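Local atomic coordinates of probable nitrite reductase [nad(p)h] small subunit NIRD (Mycobacterium tuberculosis, PDB entry 4AIV), a protein that probably serves as the small subunit of an NADH-dependent nitrite reductase, associating with NirB and being required for the enzyme to reduce nitrite to ammonium. Residues Q8-A13 with Q112-A117. Sequence-based numbering, arbitrary orientation.
Sequences QVWTTA and QVARVA
Trp10 lays its indole across the neighbouring strand, where the methyl of Ala114 meets the ring face: Ala114 CB sits 3.4 Å from the centroid of the six-membered ring and 10° off its normal, a CH-pi contact. With chi1 at -65°, Trp10 CG lies anti to its own carbonyl carbon, a setting that carries the benzo half over 112-117 and brings Trp10 CE3 to 3.6 Å from Gln112 CB. The amide of Gln112 reaches past the indole toward Thr12, and its NE2 donates to Thr12 OG1 at 3.0 Å; an N-H...O angle of 147° marks this bond as bent, and the hydroxyl oxygen also lies somewhat out of the amide plane. The other amide end, OE1, accepts from Arg104, whose cation-pi contact with Trp10 ties amide and indole into one cluster.

Among the residues turned to the other side of the sheet, Val9 CB packs 4.1 Å from Arg115 CG, while Arg115 NE forms a salt bridge to Asp30. Between the two faces, two reciprocal backbone pairs set the register: Val9 N to Arg115 O (2.9 Å) with Arg115 N to Val9 O, and Thr11 N to Val113 O (2.8 Å) with Val113 N to Thr11 O. The resulting antiparallel pairing joins the N-terminal strand 7-15, outermost in its six-stranded sheet, to the C-terminal strand 110-117, within the Rieske-like domain of the NirD family.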
loop_
_atom_site.group_PDB
_atom_site.type_symbol
_atom_site.label_atom_id
_atom_site.label_comp_id
_atom_site.label_asym_id
_atom_site.label_seq_id
_atom_site.Cartn_x
_atom_site.Cartn_y
_atom_site.Cartn_z
ATOM N N GLN A 8 10.430 11.074 9.049
ATOM C CA GLN A 8 9.290 10.190 8.864
ATOM C C GLN A 8 8.207 10.490 9.894
ATOM O O GLN A 8 8.453 10.465 11.103
ATOM C CB GLN A 8 9.726 8.730 8.912
ATOM C CG GLN A 8 10.621 8.357 7.747
ATOM C CD GLN A 8 11.149 6.946 7.845
ATOM O OE1 GLN A 8 11.592 6.511 8.908
ATOM N NE2 GLN A 8 11.100 6.216 6.734
ATOM N N VAL A 9 7.011 10.801 9.409
ATOM C CA VAL A 9 5.891 11.058 10.302
ATOM C C VAL A 9 4.983 9.846 10.303
ATOM O O VAL A 9 4.288 9.580 9.313
ATOM C CB VAL A 9 5.115 12.306 9.895
ATOM C CG1 VAL A 9 3.943 12.528 10.863
ATOM C CG2 VAL A 9 6.046 13.511 9.870
ATOM N N TRP A 10 5.008 9.106 11.412
ATOM C CA TRP A 10 4.340 7.809 11.488
ATOM C C TRP A 10 2.889 7.927 11.922
ATOM O O TRP A 10 2.561 8.640 12.874
ATOM C CB TRP A 10 5.097 6.853 12.431
ATOM C CG TRP A 10 6.475 6.500 11.922
ATOM C CD1 TRP A 10 7.656 7.085 12.276
ATOM C CD2 TRP A 10 6.789 5.493 10.948
ATOM N NE1 TRP A 10 8.698 6.490 11.594
ATOM C CE2 TRP A 10 8.196 5.520 10.764
ATOM C CE3 TRP A 10 6.037 4.573 10.210
ATOM C CZ2 TRP A 10 8.850 4.656 9.876
ATOM C CZ3 TRP A 10 6.688 3.715 9.326
ATOM C CH2 TRP A 10 8.081 3.763 9.173
ATOM N N THR A 11 2.030 7.215 11.199
ATOM C CA THR A 11 0.649 7.012 11.593
ATOM C C THR A 11 0.480 5.544 11.960
ATOM O O THR A 11 0.837 4.655 11.183
ATOM C CB THR A 11 -0.323 7.369 10.446
ATOM O OG1 THR A 11 -0.235 8.770 10.160
ATOM C CG2 THR A 11 -1.762 7.027 10.821
ATOM N N THR A 12 -0.062 5.284 13.145
ATOM C CA THR A 12 -0.319 3.913 13.573
ATOM C C THR A 12 -1.597 3.407 12.918
ATOM O O THR A 12 -2.664 3.993 13.104
ATOM C CB THR A 12 -0.431 3.828 15.114
ATOM O OG1 THR A 12 0.832 4.167 15.685
ATOM C CG2 THR A 12 -0.819 2.427 15.570
ATOM N N ALA A 13 -1.483 2.336 12.132
ATOM C CA ALA A 13 -2.635 1.781 11.424
ATOM C C ALA A 13 -3.470 0.867 12.317
ATOM O O ALA A 13 -4.648 1.128 12.570
ATOM C CB ALA A 13 -2.187 1.019 10.148
ATOM N N GLN A 112 2.628 0.487 11.404
ATOM C CA GLN A 112 2.644 1.923 11.161
ATOM C C GLN A 112 2.988 2.232 9.721
ATOM O O GLN A 112 3.663 1.446 9.047
ATOM C CB GLN A 112 3.673 2.603 12.048
ATOM C CG GLN A 112 3.443 2.417 13.523
ATOM C CD GLN A 112 4.326 3.333 14.322
ATOM O OE1 GLN A 112 5.541 3.136 14.389
ATOM N NE2 GLN A 112 3.725 4.358 14.923
ATOM N N VAL A 113 2.535 3.396 9.270
ATOM C CA VAL A 113 2.825 3.888 7.937
ATOM C C VAL A 113 3.320 5.318 8.048
ATOM O O VAL A 113 2.725 6.135 8.763
ATOM C CB VAL A 113 1.563 3.870 7.040
ATOM C CG1 VAL A 113 1.890 4.432 5.656
ATOM C CG2 VAL A 113 0.990 2.464 6.936
ATOM N N ALA A 114 4.405 5.628 7.347
ATOM C CA ALA A 114 4.967 6.968 7.416
ATOM C C ALA A 114 4.692 7.755 6.151
ATOM O O ALA A 114 4.500 7.195 5.073
ATOM C CB ALA A 114 6.473 6.902 7.658
ATOM N N ARG A 115 4.653 9.070 6.289
ATOM C CA ARG A 115 4.832 9.927 5.134
ATOM C C ARG A 115 6.125 10.668 5.405
ATOM O O ARG A 115 6.491 10.903 6.561
ATOM C CB ARG A 115 3.674 10.909 4.959
ATOM C CG ARG A 115 3.555 11.895 6.092
ATOM C CD ARG A 115 2.836 13.158 5.679
ATOM N NE ARG A 115 2.644 14.013 6.841
ATOM C CZ ARG A 115 3.188 15.216 7.001
ATOM N NH1 ARG A 115 3.954 15.741 6.054
ATOM N NH2 ARG A 115 2.946 15.899 8.115
ATOM N N VAL A 116 6.830 11.023 4.342
ATOM C CA VAL A 116 8.102 11.698 4.486
ATOM C C VAL A 116 7.883 13.196 4.396
ATOM O O VAL A 116 7.272 13.686 3.443
ATOM C CB VAL A 116 9.112 11.232 3.411
ATOM C CG1 VAL A 116 10.386 12.057 3.481
ATOM C CG2 VAL A 116 9.414 9.754 3.582
ATOM N N ALA A 117 8.351 13.920 5.408
ATOM C CA ALA A 117 8.257 15.373 5.407
ATOM C C ALA A 117 9.649 15.998 5.483
ATOM O O ALA A 117 10.640 15.305 5.735
ATOM C CB ALA A 117 7.380 15.857 6.560
#